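Local coordinates for tail fiber protein (Acinetobacter phage AM24, PDB 5W5P) that probably recognises, and may depolymerise, the capsular polysaccharide of Acinetobacter baumannii as a trimeric tailspike of the phage, at residues A106-F111 against A123-A128; T118-A123 against K146-V151; V173-N178 against L208-D213; Q217-N222 against L242-Q247. One frame throughout, in Å; residues are numbered along the deposited sequence.

Contact 1 of 4, residues A106-F111 against A123-A128; sequences ADPCWF and AQVQKA
F111 lays one face of its ring against helix 122-132, the helix that precedes the parallel beta-helix of this tailspike and packs on its first strands. K127 CB stands 3.7 Å from the ring centroid and 13° off the ring normal, a CH-pi contact over the centre of the face. Further along the same lysine, CD comes to within 3.7 Å of F111 CD2, so the aliphatic chain crosses the ring while NZ runs on to the carbonyl of N85. A128 meets the ring obliquely, its CA 3.7 Å from F111 CE1. F111 has CG anti to its own carbonyl carbon (chi1 -57°); this torsion brings the ring against K127 and A128, and the backbone oxygen of F111 meets Q124 CG. Earlier in the segment, P108 and V125 lie side by side, P108 CB against V125 CG2, and A128 CB touches both P108 and A106 CB. No hydrogen bond links the two segments; the interface is apolar and largely buried. What shapes the 106-111 side is the 3-10 turn at 108-110, tied down by an Asx turn in which D107 OD1 accepts from C109 N at 2.8 Å, while D107 OD2 makes a salt bridge with R143. Strand 135-140 backs the proline through V136 and F138. At the end nearest S132, A106 CB touches A128 CB at 3.8 Å and A128 O at 3.5 Å.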
loop_
_atom_site.group_PDB
_atom_site.type_symbol
_atom_site.label_atom_id
_atom_site.label_comp_id
_atom_site.label_asym_id
_atom_site.label_seq_id
_atom_site.Cartn_x
_atom_site.Cartn_y
_atom_site.Cartn_z
ATOM N N ALA A 106 19.191 -15.882 -24.555
ATOM C CA ALA A 106 18.982 -16.609 -25.798
ATOM C C ALA A 106 17.828 -16.022 -26.612
ATOM O O ALA A 106 16.799 -15.610 -26.068
ATOM C CB ALA A 106 18.727 -18.089 -25.509
ATOM N N ASP A 107 18.025 -15.993 -27.938
ATOM C CA ASP A 107 17.052 -15.493 -28.909
ATOM C C ASP A 107 16.429 -16.694 -29.612
ATOM O O ASP A 107 17.178 -17.514 -30.179
ATOM C CB ASP A 107 17.756 -14.569 -29.911
ATOM C CG ASP A 107 16.843 -14.011 -30.996
ATOM O OD1 ASP A 107 15.647 -14.349 -31.071
ATOM O OD2 ASP A 107 17.309 -13.181 -31.782
ATOM N N PRO A 108 15.106 -16.913 -29.543
ATOM C CA PRO A 108 14.540 -18.050 -30.294
ATOM C C PRO A 108 14.819 -17.981 -31.779
ATOM O O PRO A 108 14.750 -19.016 -32.456
ATOM C CB PRO A 108 13.034 -17.975 -30.011
ATOM C CG PRO A 108 12.940 -17.241 -28.746
ATOM C CD PRO A 108 14.077 -16.243 -28.734
ATOM N N CYS A 109 15.143 -16.797 -32.308
ATOM C CA CYS A 109 15.431 -16.677 -33.729
ATOM C C CYS A 109 16.708 -17.400 -34.118
ATOM O O CYS A 109 16.859 -17.769 -35.287
ATOM C CB CYS A 109 15.532 -15.208 -34.139
ATOM S SG CYS A 109 13.931 -14.400 -34.403
ATOM N N TRP A 110 17.626 -17.604 -33.171
ATOM C CA TRP A 110 18.814 -18.403 -33.444
ATOM C C TRP A 110 18.443 -19.785 -33.969
ATOM O O TRP A 110 19.134 -20.336 -34.837
ATOM C CB TRP A 110 19.656 -18.527 -32.177
ATOM C CG TRP A 110 20.170 -17.227 -31.671
ATOM C CD1 TRP A 110 20.205 -16.039 -32.342
ATOM C CD2 TRP A 110 20.741 -16.980 -30.382
ATOM N NE1 TRP A 110 20.762 -15.063 -31.547
ATOM C CE2 TRP A 110 21.096 -15.616 -30.338
ATOM C CE3 TRP A 110 20.984 -17.779 -29.260
ATOM C CZ2 TRP A 110 21.678 -15.036 -29.217
ATOM C CZ3 TRP A 110 21.563 -17.200 -28.147
ATOM C CH2 TRP A 110 21.904 -15.842 -28.133
ATOM N N PHE A 111 17.350 -20.355 -33.460
ATOM C CA PHE A 111 16.921 -21.703 -33.803
ATOM C C PHE A 111 15.847 -21.737 -34.878
ATOM O O PHE A 111 15.370 -22.824 -35.221
ATOM C CB PHE A 111 16.415 -22.431 -32.555
ATOM C CG PHE A 111 17.422 -22.508 -31.449
ATOM C CD1 PHE A 111 17.475 -21.531 -30.469
ATOM C CD2 PHE A 111 18.320 -23.561 -31.392
ATOM C CE1 PHE A 111 18.404 -21.601 -29.450
ATOM C CE2 PHE A 111 19.253 -23.638 -30.379
ATOM C CZ PHE A 111 19.293 -22.657 -29.405
ATOM N N ALA A 123 8.587 -24.872 -30.445
ATOM C CA ALA A 123 9.722 -25.790 -30.400
ATOM C C ALA A 123 11.045 -25.033 -30.417
ATOM O O ALA A 123 12.010 -25.441 -29.760
ATOM C CB ALA A 123 9.654 -26.775 -31.568
ATOM N N GLN A 124 11.103 -23.924 -31.157
ATOM C CA GLN A 124 12.307 -23.104 -31.189
ATOM C C GLN A 124 12.461 -22.301 -29.904
ATOM O O GLN A 124 13.581 -22.127 -29.410
ATOM C CB GLN A 124 12.279 -22.176 -32.408
ATOM C CG GLN A 124 12.406 -22.894 -33.745
ATOM C CD GLN A 124 11.074 -23.425 -34.263
ATOM O OE1 GLN A 124 10.086 -22.694 -34.332
ATOM N NE2 GLN A 124 11.045 -24.698 -34.638
ATOM N N VAL A 125 11.349 -21.801 -29.352
ATOM C CA VAL A 125 11.393 -21.160 -28.039
ATOM C C VAL A 125 11.876 -22.150 -26.989
ATOM O O VAL A 125 12.665 -21.803 -26.102
ATOM C CB VAL A 125 10.011 -20.577 -27.678
ATOM C CG1 VAL A 125 9.987 -20.092 -26.230
ATOM C CG2 VAL A 125 9.639 -19.444 -28.625
ATOM N N GLN A 126 11.424 -23.402 -27.081
ATOM C CA GLN A 126 11.879 -24.423 -26.142
ATOM C C GLN A 126 13.385 -24.630 -26.237
ATOM O O GLN A 126 14.058 -24.820 -25.217
ATOM C CB GLN A 126 11.141 -25.738 -26.395
ATOM C CG GLN A 126 11.461 -26.833 -25.386
ATOM C CD GLN A 126 10.893 -26.539 -24.010
ATOM O OE1 GLN A 126 9.689 -26.686 -23.778
ATOM N NE2 GLN A 126 11.755 -26.113 -23.090
ATOM N N LYS A 127 13.934 -24.590 -27.454
ATOM C CA LYS A 127 15.375 -24.755 -27.623
ATOM C C LYS A 127 16.141 -23.615 -26.963
ATOM O O LYS A 127 17.187 -23.835 -26.342
ATOM C CB LYS A 127 15.723 -24.845 -29.111
ATOM C CG LYS A 127 15.410 -26.190 -29.751
ATOM C CD LYS A 127 15.803 -26.200 -31.221
ATOM C CE LYS A 127 15.869 -27.613 -31.783
ATOM N NZ LYS A 127 16.559 -27.638 -33.112
ATOM N N ALA A 128 15.636 -22.386 -27.084
ATOM C CA ALA A 128 16.281 -21.261 -26.413
ATOM C C ALA A 128 16.189 -21.379 -24.893
ATOM O O ALA A 128 17.112 -20.959 -24.188
ATOM C CB ALA A 128 15.665 -19.945 -26.894
#

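Contact 2 of 4, residues T118-A123 against K146-V151; sequences TEDCSA and KMMTPV
D120 reaches M148 and T149 from the turn before helix 122-132, joining that helix to the first strands of the beta-helix. Its CG lies anti to the backbone N (chi1 -178°), which carries the carboxylate to M148 N and the T149 hydroxyl. CB rests 4.0 Å from the selenium of selenomethionine M148, and CG sits near M148 CB. OD1 accepts from M148 N at 2.7 Å and, from the opposite face of the carboxylate, from S122 N at 3.1 Å; the latter closes an Asx turn at the start of the helix. OD2 takes the hydroxyl of T149 OG1 at 2.8 Å on its syn side. S122 OG lies 2.7 Å from T149 O and also near D120 OD1, and which of them takes its proton is not settled. C121 N, at the N-cap position, gives a nearly straight bond to K146 O (2.9 Å), K146 NZ bonds T118 O from above the carbonyl plane, and a water bridges E119 O and K146 N. Deeper in, C121 SG packs on M147 CG, and V151 CG2 lies 3.3 Å from S122 O. Three donors on one carboxylate fix its rotation, and together with the nearby helix N-terminus they would probably stabilise the charged form of D120.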
loop_
_atom_site.group_PDB
_atom_site.type_symbol
_atom_site.label_atom_id
_atom_site.label_comp_id
_atom_site.label_asym_id
_atom_site.label_seq_id
_atom_site.Cartn_x
_atom_site.Cartn_y
_atom_site.Cartn_z
ATOM N N THR A 118 3.404 -16.790 -38.513
ATOM C CA THR A 118 2.638 -17.680 -39.377
ATOM C C THR A 118 2.616 -19.112 -38.865
ATOM O O THR A 118 1.585 -19.785 -38.962
ATOM C CB THR A 118 3.222 -17.653 -40.792
ATOM O OG1 THR A 118 3.543 -16.302 -41.151
ATOM C CG2 THR A 118 2.236 -18.228 -41.794
ATOM N N GLU A 119 3.735 -19.591 -38.329
ATOM C CA GLU A 119 3.870 -20.960 -37.857
ATOM C C GLU A 119 4.217 -20.983 -36.375
ATOM O O GLU A 119 4.834 -20.053 -35.845
ATOM C CB GLU A 119 4.950 -21.718 -38.641
ATOM C CG GLU A 119 4.933 -21.471 -40.141
ATOM C CD GLU A 119 3.911 -22.330 -40.864
ATOM O OE1 GLU A 119 3.203 -23.109 -40.186
ATOM O OE2 GLU A 119 3.820 -22.228 -42.108
ATOM N N ASP A 120 3.817 -22.068 -35.719
ATOM C CA ASP A 120 4.120 -22.266 -34.309
ATOM C C ASP A 120 5.627 -22.344 -34.096
ATOM O O ASP A 120 6.304 -23.181 -34.695
ATOM C CB ASP A 120 3.436 -23.543 -33.818
ATOM C CG ASP A 120 3.664 -23.802 -32.339
ATOM O OD1 ASP A 120 3.891 -22.830 -31.583
ATOM O OD2 ASP A 120 3.613 -24.986 -31.939
ATOM N N CYS A 121 6.152 -21.469 -33.239
ATOM C CA CYS A 121 7.577 -21.404 -32.946
ATOM C C CYS A 121 7.912 -21.954 -31.564
ATOM O O CYS A 121 9.034 -21.763 -31.081
ATOM C CB CYS A 121 8.075 -19.965 -33.079
ATOM S SG CYS A 121 7.548 -18.850 -31.756
ATOM N N SER A 122 6.959 -22.634 -30.921
ATOM C CA SER A 122 7.158 -23.098 -29.550
ATOM C C SER A 122 8.358 -24.030 -29.433
ATOM O O SER A 122 9.076 -24.001 -28.425
ATOM C CB SER A 122 5.894 -23.793 -29.045
ATOM O OG SER A 122 4.885 -22.847 -28.736
ATOM N N ALA A 123 8.587 -24.872 -30.445
ATOM C CA ALA A 123 9.722 -25.790 -30.400
ATOM C C ALA A 123 11.045 -25.033 -30.417
ATOM O O ALA A 123 12.010 -25.441 -29.760
ATOM C CB ALA A 123 9.654 -26.775 -31.568
ATOM N N LYS A 146 4.353 -16.636 -32.931
ATOM C CA LYS A 146 3.134 -17.377 -32.630
ATOM C C LYS A 146 3.506 -18.638 -31.870
ATOM O O LYS A 146 4.269 -19.466 -32.376
ATOM C CB LYS A 146 2.357 -17.730 -33.899
ATOM C CG LYS A 146 1.214 -18.696 -33.653
ATOM C CD LYS A 146 0.131 -18.550 -34.701
ATOM C CE LYS A 146 0.483 -19.328 -35.953
ATOM N NZ LYS A 146 -0.512 -19.108 -37.046
HETATM N N MSE A 147 2.969 -18.782 -30.660
HETATM C CA MSE A 147 3.183 -19.986 -29.867
HETATM C C MSE A 147 1.865 -20.721 -29.621
HETATM O O MSE A 147 0.895 -20.132 -29.134
HETATM C CB MSE A 147 3.851 -19.639 -28.538
HETATM C CG MSE A 147 5.196 -18.956 -28.686
HETATM SE SE MSE A 147 5.976 -18.414 -26.981
HETATM C CE MSE A 147 5.945 -20.135 -26.065
HETATM N N MSE A 148 1.833 -22.007 -29.959
HETATM C CA MSE A 148 0.613 -22.801 -29.827
HETATM C C MSE A 148 0.818 -24.082 -29.029
HETATM O O MSE A 148 -0.104 -24.885 -28.879
HETATM C CB MSE A 148 0.062 -23.152 -31.204
HETATM C CG MSE A 148 0.108 -22.012 -32.194
HETATM SE SE MSE A 148 -0.446 -22.606 -33.954
HETATM C CE MSE A 148 -2.314 -23.029 -33.547
ATOM N N THR A 149 2.036 -24.274 -28.530
ATOM C CA THR A 149 2.401 -25.465 -27.782
ATOM C C THR A 149 3.051 -25.010 -26.482
ATOM O O THR A 149 3.920 -24.122 -26.508
ATOM C CB THR A 149 3.363 -26.355 -28.580
ATOM O OG1 THR A 149 2.806 -26.617 -29.875
ATOM C CG2 THR A 149 3.616 -27.674 -27.853
ATOM N N PRO A 150 2.651 -25.558 -25.335
ATOM C CA PRO A 150 3.263 -25.129 -24.072
ATOM C C PRO A 150 4.768 -25.353 -24.091
ATOM O O PRO A 150 5.256 -26.389 -24.553
ATOM C CB PRO A 150 2.564 -26.004 -23.026
ATOM C CG PRO A 150 1.254 -26.358 -23.653
ATOM C CD PRO A 150 1.541 -26.502 -25.120
ATOM N N VAL A 151 5.500 -24.345 -23.626
ATOM C CA VAL A 151 6.945 -24.420 -23.459
ATOM C C VAL A 151 7.228 -24.591 -21.977
ATOM O O VAL A 151 6.690 -23.849 -21.145
ATOM C CB VAL A 151 7.640 -23.168 -24.021
ATOM C CG1 VAL A 151 9.068 -23.064 -23.499
ATOM C CG2 VAL A 151 7.625 -23.197 -25.539
HETATM O O HOH W 1 5.937 -17.729 -34.950
#

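Contact 3 of 4, residues V173-N178 against L208-D213; sequences VWVYSN and LRFQGD
V173 N donates to R209 O at 2.8 Å, Q211 N to V173 O at 2.9 Å and V175 N to Q211 O at 2.9 Å, the alternating pattern of parallel strands in successive coils of a right-handed beta-helix. V173 pairs with F210 and W174 with Q211. Between these bonds W174 CA approaches Q211 O at 3.2 Å, a CA-H...O contact. V173 and F210 share one face of the sheet, where V173 also touches F138; V173 CB lies 3.8 Å from F210 CD2, V175 CG2 comes to the same ring carbon obliquely, and the F210 ring also meets that of Y236, planes about 25° apart. On the other face, with CG anti to the backbone N (chi1 -172°) and the chain extended beyond it, Q211 runs over one face of the W174 indole near the rim of its six-membered ring, its NE2 3.3 Å from W174 CH2. The amide and indole planes are turned 47° apart. Q211 OE1 is engaged by R172 NE, while R209 NH1 bonds the backbone O of D161 of a second subunit, on which Q211 also packs. Past the strand ends, a water with more acceptors in reach than protons lies near V175 O and D213 OD1, the latter also bonded by S216. D213 OD2 lies 3.4 Å from Y176 CE2 and 3.4 Å from Y176 OH, at most a weak hydrogen bond.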
loop_
_atom_site.group_PDB
_atom_site.type_symbol
_atom_site.label_atom_id
_atom_site.label_comp_id
_atom_site.label_asym_id
_atom_site.label_seq_id
_atom_site.Cartn_x
_atom_site.Cartn_y
_atom_site.Cartn_z
ATOM N N VAL A 173 4.078 -11.634 -29.163
ATOM C CA VAL A 173 3.883 -13.079 -29.120
ATOM C C VAL A 173 2.388 -13.336 -29.231
ATOM O O VAL A 173 1.625 -12.979 -28.326
ATOM C CB VAL A 173 4.453 -13.707 -27.842
ATOM C CG1 VAL A 173 4.130 -15.202 -27.784
ATOM C CG2 VAL A 173 5.948 -13.473 -27.753
ATOM N N TRP A 174 1.964 -13.937 -30.340
ATOM C CA TRP A 174 0.597 -14.426 -30.462
ATOM C C TRP A 174 0.455 -15.714 -29.663
ATOM O O TRP A 174 1.251 -16.645 -29.826
ATOM C CB TRP A 174 0.236 -14.678 -31.921
ATOM C CG TRP A 174 0.197 -13.451 -32.764
ATOM C CD1 TRP A 174 1.192 -12.982 -33.570
ATOM C CD2 TRP A 174 -0.899 -12.540 -32.904
ATOM N NE1 TRP A 174 0.787 -11.831 -34.200
ATOM C CE2 TRP A 174 -0.494 -11.539 -33.811
ATOM C CE3 TRP A 174 -2.183 -12.475 -32.354
ATOM C CZ2 TRP A 174 -1.325 -10.484 -34.181
ATOM C CZ3 TRP A 174 -3.009 -11.427 -32.723
ATOM C CH2 TRP A 174 -2.574 -10.444 -33.626
ATOM N N VAL A 175 -0.560 -15.771 -28.805
ATOM C CA VAL A 175 -0.729 -16.863 -27.854
ATOM C C VAL A 175 -1.915 -17.715 -28.280
ATOM O O VAL A 175 -3.000 -17.189 -28.558
ATOM C CB VAL A 175 -0.922 -16.332 -26.425
ATOM C CG1 VAL A 175 -0.924 -17.483 -25.435
ATOM C CG2 VAL A 175 0.164 -15.317 -26.091
ATOM N N TYR A 176 -1.708 -19.032 -28.324
ATOM C CA TYR A 176 -2.758 -20.001 -28.656
ATOM C C TYR A 176 -2.599 -21.177 -27.694
ATOM O O TYR A 176 -1.837 -22.110 -27.962
ATOM C CB TYR A 176 -2.672 -20.447 -30.112
ATOM C CG TYR A 176 -3.048 -19.376 -31.104
ATOM C CD1 TYR A 176 -2.102 -18.470 -31.569
ATOM C CD2 TYR A 176 -4.348 -19.269 -31.581
ATOM C CE1 TYR A 176 -2.438 -17.488 -32.478
ATOM C CE2 TYR A 176 -4.694 -18.285 -32.490
ATOM C CZ TYR A 176 -3.732 -17.398 -32.935
ATOM O OH TYR A 176 -4.066 -16.417 -33.842
ATOM N N SER A 177 -3.324 -21.129 -26.577
ATOM C CA SER A 177 -3.233 -22.192 -25.585
ATOM C C SER A 177 -4.407 -22.093 -24.627
ATOM O O SER A 177 -4.728 -21.003 -24.143
ATOM C CB SER A 177 -1.915 -22.117 -24.810
ATOM O OG SER A 177 -1.878 -23.093 -23.784
ATOM N N ASN A 178 -5.034 -23.235 -24.353
ATOM C CA ASN A 178 -6.102 -23.330 -23.368
ATOM C C ASN A 178 -5.576 -23.499 -21.950
ATOM O O ASN A 178 -6.354 -23.352 -20.999
ATOM C CB ASN A 178 -7.026 -24.501 -23.715
ATOM C CG ASN A 178 -8.391 -24.381 -23.070
ATOM O OD1 ASN A 178 -8.797 -23.298 -22.635
ATOM N ND2 ASN A 178 -9.113 -25.497 -23.002
ATOM N N LEU A 208 7.543 -7.166 -23.607
ATOM C CA LEU A 208 6.840 -8.151 -24.418
ATOM C C LEU A 208 5.375 -7.771 -24.562
ATOM O O LEU A 208 4.756 -7.251 -23.627
ATOM C CB LEU A 208 6.924 -9.548 -23.804
ATOM C CG LEU A 208 8.216 -10.326 -24.000
ATOM C CD1 LEU A 208 8.114 -11.652 -23.276
ATOM C CD2 LEU A 208 8.501 -10.523 -25.485
ATOM N N ARG A 209 4.820 -8.060 -25.735
ATOM C CA ARG A 209 3.407 -7.831 -26.028
ATOM C C ARG A 209 2.766 -9.185 -26.307
ATOM O O ARG A 209 2.937 -9.744 -27.393
ATOM C CB ARG A 209 3.244 -6.888 -27.213
ATOM C CG ARG A 209 3.813 -5.498 -26.992
ATOM C CD ARG A 209 3.708 -4.662 -28.252
ATOM N NE ARG A 209 4.599 -5.146 -29.298
ATOM C CZ ARG A 209 4.292 -5.179 -30.594
ATOM N NH1 ARG A 209 3.104 -4.762 -31.012
ATOM N NH2 ARG A 209 5.177 -5.628 -31.475
ATOM N N PHE A 210 2.042 -9.722 -25.328
ATOM C CA PHE A 210 1.294 -10.956 -25.518
ATOM C C PHE A 210 -0.079 -10.610 -26.073
ATOM O O PHE A 210 -0.759 -9.727 -25.549
ATOM C CB PHE A 210 1.178 -11.730 -24.205
ATOM C CG PHE A 210 2.482 -12.312 -23.730
ATOM C CD1 PHE A 210 3.177 -11.736 -22.676
ATOM C CD2 PHE A 210 3.022 -13.430 -24.350
ATOM C CE1 PHE A 210 4.379 -12.278 -22.234
ATOM C CE2 PHE A 210 4.223 -13.969 -23.927
ATOM C CZ PHE A 210 4.904 -13.393 -22.866
ATOM N N GLN A 211 -0.475 -11.286 -27.146
ATOM C CA GLN A 211 -1.691 -10.926 -27.858
ATOM C C GLN A 211 -2.426 -12.176 -28.315
ATOM O O GLN A 211 -1.808 -13.129 -28.801
ATOM C CB GLN A 211 -1.376 -10.030 -29.068
ATOM C CG GLN A 211 -2.606 -9.446 -29.757
ATOM C CD GLN A 211 -2.272 -8.277 -30.673
ATOM O OE1 GLN A 211 -1.203 -7.672 -30.564
ATOM N NE2 GLN A 211 -3.190 -7.954 -31.585
ATOM N N GLY A 212 -3.752 -12.166 -28.145
ATOM C CA GLY A 212 -4.617 -13.177 -28.708
ATOM C C GLY A 212 -5.544 -12.553 -29.742
ATOM O O GLY A 212 -5.647 -11.327 -29.858
ATOM N N ASP A 213 -6.217 -13.417 -30.502
ATOM C CA ASP A 213 -7.165 -12.953 -31.507
ATOM C C ASP A 213 -8.566 -12.725 -30.949
ATOM O O ASP A 213 -9.416 -12.172 -31.655
ATOM C CB ASP A 213 -7.235 -13.942 -32.679
ATOM C CG ASP A 213 -7.492 -15.367 -32.236
ATOM O OD1 ASP A 213 -7.777 -15.584 -31.043
ATOM O OD2 ASP A 213 -7.403 -16.279 -33.080
HETATM O O HOH W 2 -5.525 -16.458 -29.723
#

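Contact 4 of 4, residues Q217-N222 against L242-Q247; sequences QSVVVN and LVRATQ
R244 starts with CG anti to its backbone N and bends only at chi3 (-66°), a shape that turns its guanidinium back over V219 toward Q217. Q217 in turn bends at chi2 (-54°), bringing its amide oxygen to the guanidinium edge. There Q217 OE1 lies in the guanidinium plane and accepts from R244 NH1 at 3.0 Å, with a second, weak bond from R244 NH2 at 3.3 Å. The amide and guanidinium planes are 24° apart, although the side chains meet at about a right angle. V219 covers one guanidinium face: its CG2 lies 3.6 Å from R244 CZ, offset toward the rim, and its CG1 packs on R244 CB. Beneath these side chains the backbones pair as parallel strands of adjacent beta-helix coils. V221 N donates to L242 O at 2.8 Å and R244 N to V221 O at 3.2 Å, matching V221 with V243 and N222 with R244. V243 CA adds a CA-H...O contact to V221 O. Both segments turn a corner here, at V220 and at L242 and V243, so the bonds hold successive coils together where one face of the solenoid gives way to the next. V221 CB and V243 CG2 meet at 4.1 Å, on the side where M231 touches both residues. The arginine has further partners: NE forms a salt bridge with D275, and NH1 also bonds N178 O. One guanidinium thus ties together several coils, its charge probably balanced chiefly by D275 and its orientation probably set by Q217 OE1 at the edge, V219 CG2 on one face and the bonds to D275 and N178.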
loop_
_atom_site.group_PDB
_atom_site.type_symbol
_atom_site.label_atom_id
_atom_site.label_comp_id
_atom_site.label_asym_id
_atom_site.label_seq_id
_atom_site.Cartn_x
_atom_site.Cartn_y
_atom_site.Cartn_z
ATOM N N GLN A 217 -8.700 -19.519 -27.552
ATOM C CA GLN A 217 -8.161 -19.533 -26.199
ATOM C C GLN A 217 -6.689 -19.143 -26.211
ATOM O O GLN A 217 -5.903 -19.686 -26.995
ATOM C CB GLN A 217 -8.351 -20.909 -25.561
ATOM C CG GLN A 217 -9.767 -21.156 -25.053
ATOM C CD GLN A 217 -10.249 -20.069 -24.102
ATOM O OE1 GLN A 217 -9.640 -19.820 -23.063
ATOM N NE2 GLN A 217 -11.349 -19.419 -24.455
ATOM N N SER A 218 -6.323 -18.200 -25.336
ATOM C CA SER A 218 -4.941 -17.750 -25.187
ATOM C C SER A 218 -4.649 -17.547 -23.708
ATOM O O SER A 218 -5.208 -16.646 -23.076
ATOM C CB SER A 218 -4.689 -16.461 -25.961
ATOM O OG SER A 218 -5.659 -15.474 -25.656
ATOM N N VAL A 219 -3.763 -18.371 -23.161
ATOM C CA VAL A 219 -3.325 -18.278 -21.774
ATOM C C VAL A 219 -1.806 -18.198 -21.778
ATOM O O VAL A 219 -1.147 -18.968 -22.483
ATOM C CB VAL A 219 -3.810 -19.479 -20.939
ATOM C CG1 VAL A 219 -3.196 -19.442 -19.540
ATOM C CG2 VAL A 219 -5.344 -19.512 -20.885
ATOM N N VAL A 220 -1.252 -17.260 -21.007
ATOM C CA VAL A 220 0.189 -17.006 -21.027
ATOM C C VAL A 220 0.892 -17.895 -20.008
ATOM O O VAL A 220 1.800 -18.658 -20.358
ATOM C CB VAL A 220 0.505 -15.521 -20.770
ATOM C CG1 VAL A 220 2.008 -15.269 -20.866
ATOM C CG2 VAL A 220 -0.257 -14.639 -21.750
ATOM N N VAL A 221 0.474 -17.816 -18.747
ATOM C CA VAL A 221 1.118 -18.535 -17.656
ATOM C C VAL A 221 0.189 -19.643 -17.178
ATOM O O VAL A 221 -0.983 -19.392 -16.867
ATOM C CB VAL A 221 1.485 -17.587 -16.501
ATOM C CG1 VAL A 221 1.885 -18.385 -15.262
ATOM C CG2 VAL A 221 2.607 -16.640 -16.916
ATOM N N ASN A 222 0.712 -20.866 -17.121
ATOM C CA ASN A 222 0.014 -21.990 -16.501
ATOM C C ASN A 222 0.271 -21.920 -15.005
ATOM O O ASN A 222 1.341 -22.307 -14.529
ATOM C CB ASN A 222 0.491 -23.319 -17.078
ATOM C CG ASN A 222 -0.381 -24.487 -16.653
ATOM O OD1 ASN A 222 -0.951 -24.491 -15.560
ATOM N ND2 ASN A 222 -0.488 -25.489 -17.519
ATOM N N LEU A 242 -4.337 -14.241 -18.278
ATOM C CA LEU A 242 -2.904 -14.143 -18.027
ATOM C C LEU A 242 -2.410 -15.378 -17.285
ATOM O O LEU A 242 -1.377 -15.961 -17.643
ATOM C CB LEU A 242 -2.587 -12.873 -17.234
ATOM C CG LEU A 242 -2.315 -11.589 -18.020
ATOM C CD1 LEU A 242 -3.564 -11.096 -18.753
ATOM C CD2 LEU A 242 -1.766 -10.504 -17.095
ATOM N N VAL A 243 -3.140 -15.793 -16.251
ATOM C CA VAL A 243 -2.824 -16.981 -15.466
ATOM C C VAL A 243 -4.074 -17.845 -15.374
ATOM O O VAL A 243 -5.165 -17.338 -15.094
ATOM C CB VAL A 243 -2.319 -16.630 -14.051
ATOM C CG1 VAL A 243 -1.847 -17.891 -13.331
ATOM C CG2 VAL A 243 -1.206 -15.603 -14.121
ATOM N N ARG A 244 -3.914 -19.144 -15.604
ATOM C CA ARG A 244 -4.997 -20.100 -15.460
ATOM C C ARG A 244 -4.461 -21.316 -14.724
ATOM O O ARG A 244 -3.294 -21.685 -14.889
ATOM C CB ARG A 244 -5.579 -20.502 -16.825
ATOM C CG ARG A 244 -6.644 -21.583 -16.755
ATOM C CD ARG A 244 -7.371 -21.755 -18.079
ATOM N NE ARG A 244 -8.157 -20.574 -18.417
ATOM C CZ ARG A 244 -8.664 -20.321 -19.623
ATOM N NH1 ARG A 244 -8.488 -21.178 -20.621
ATOM N NH2 ARG A 244 -9.356 -19.209 -19.828
ATOM N N ALA A 245 -5.305 -21.915 -13.886
ATOM C CA ALA A 245 -4.943 -23.129 -13.166
ATOM C C ALA A 245 -6.214 -23.923 -12.904
ATOM O O ALA A 245 -7.104 -23.440 -12.198
ATOM C CB ALA A 245 -4.222 -22.795 -11.858
ATOM N N THR A 246 -6.306 -25.128 -13.482
ATOM C CA THR A 246 -7.491 -25.969 -13.336
ATOM C C THR A 246 -7.173 -27.393 -12.888
ATOM O O THR A 246 -8.056 -28.254 -12.952
ATOM C CB THR A 246 -8.292 -26.036 -14.648
ATOM O OG1 THR A 246 -7.633 -26.915 -15.569
ATOM C CG2 THR A 246 -8.450 -24.659 -15.278
ATOM N N GLN A 247 -5.947 -27.675 -12.443
ATOM C CA GLN A 247 -5.571 -29.051 -12.145
ATOM C C GLN A 247 -5.553 -29.284 -10.641
ATOM O O GLN A 247 -4.702 -28.706 -9.944
ATOM C CB GLN A 247 -4.206 -29.383 -12.750
ATOM C CG GLN A 247 -4.222 -29.570 -14.260
ATOM C CD GLN A 247 -5.162 -30.677 -14.707
ATOM O OE1 GLN A 247 -5.305 -31.700 -14.031
ATOM N NE2 GLN A 247 -5.799 -30.482 -15.859
#

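How the contacts relate
The four contacts follow the chain into the beta-helix. Contact 1 is buried and apolar, contact 2 is partly exposed and rich in polar bonds, and both use helix 122-132, meeting where V125 packs on V151 and M147. Contact 2 passes to contact 3 through neighbouring strands 144-147 and 172-175, with probable hydrogen bonds between M147 and both W174 and Y176. Contacts 3 and 4 are buried strand pairings between coils, joined by S177 to Q217 and N178 to R244, but contact 3 adds aromatic packing and contact 4 an arginine-glutamine bond across the coils. Contacts 1 and 4 lie about 22 Å apart, centre to centre, without touching.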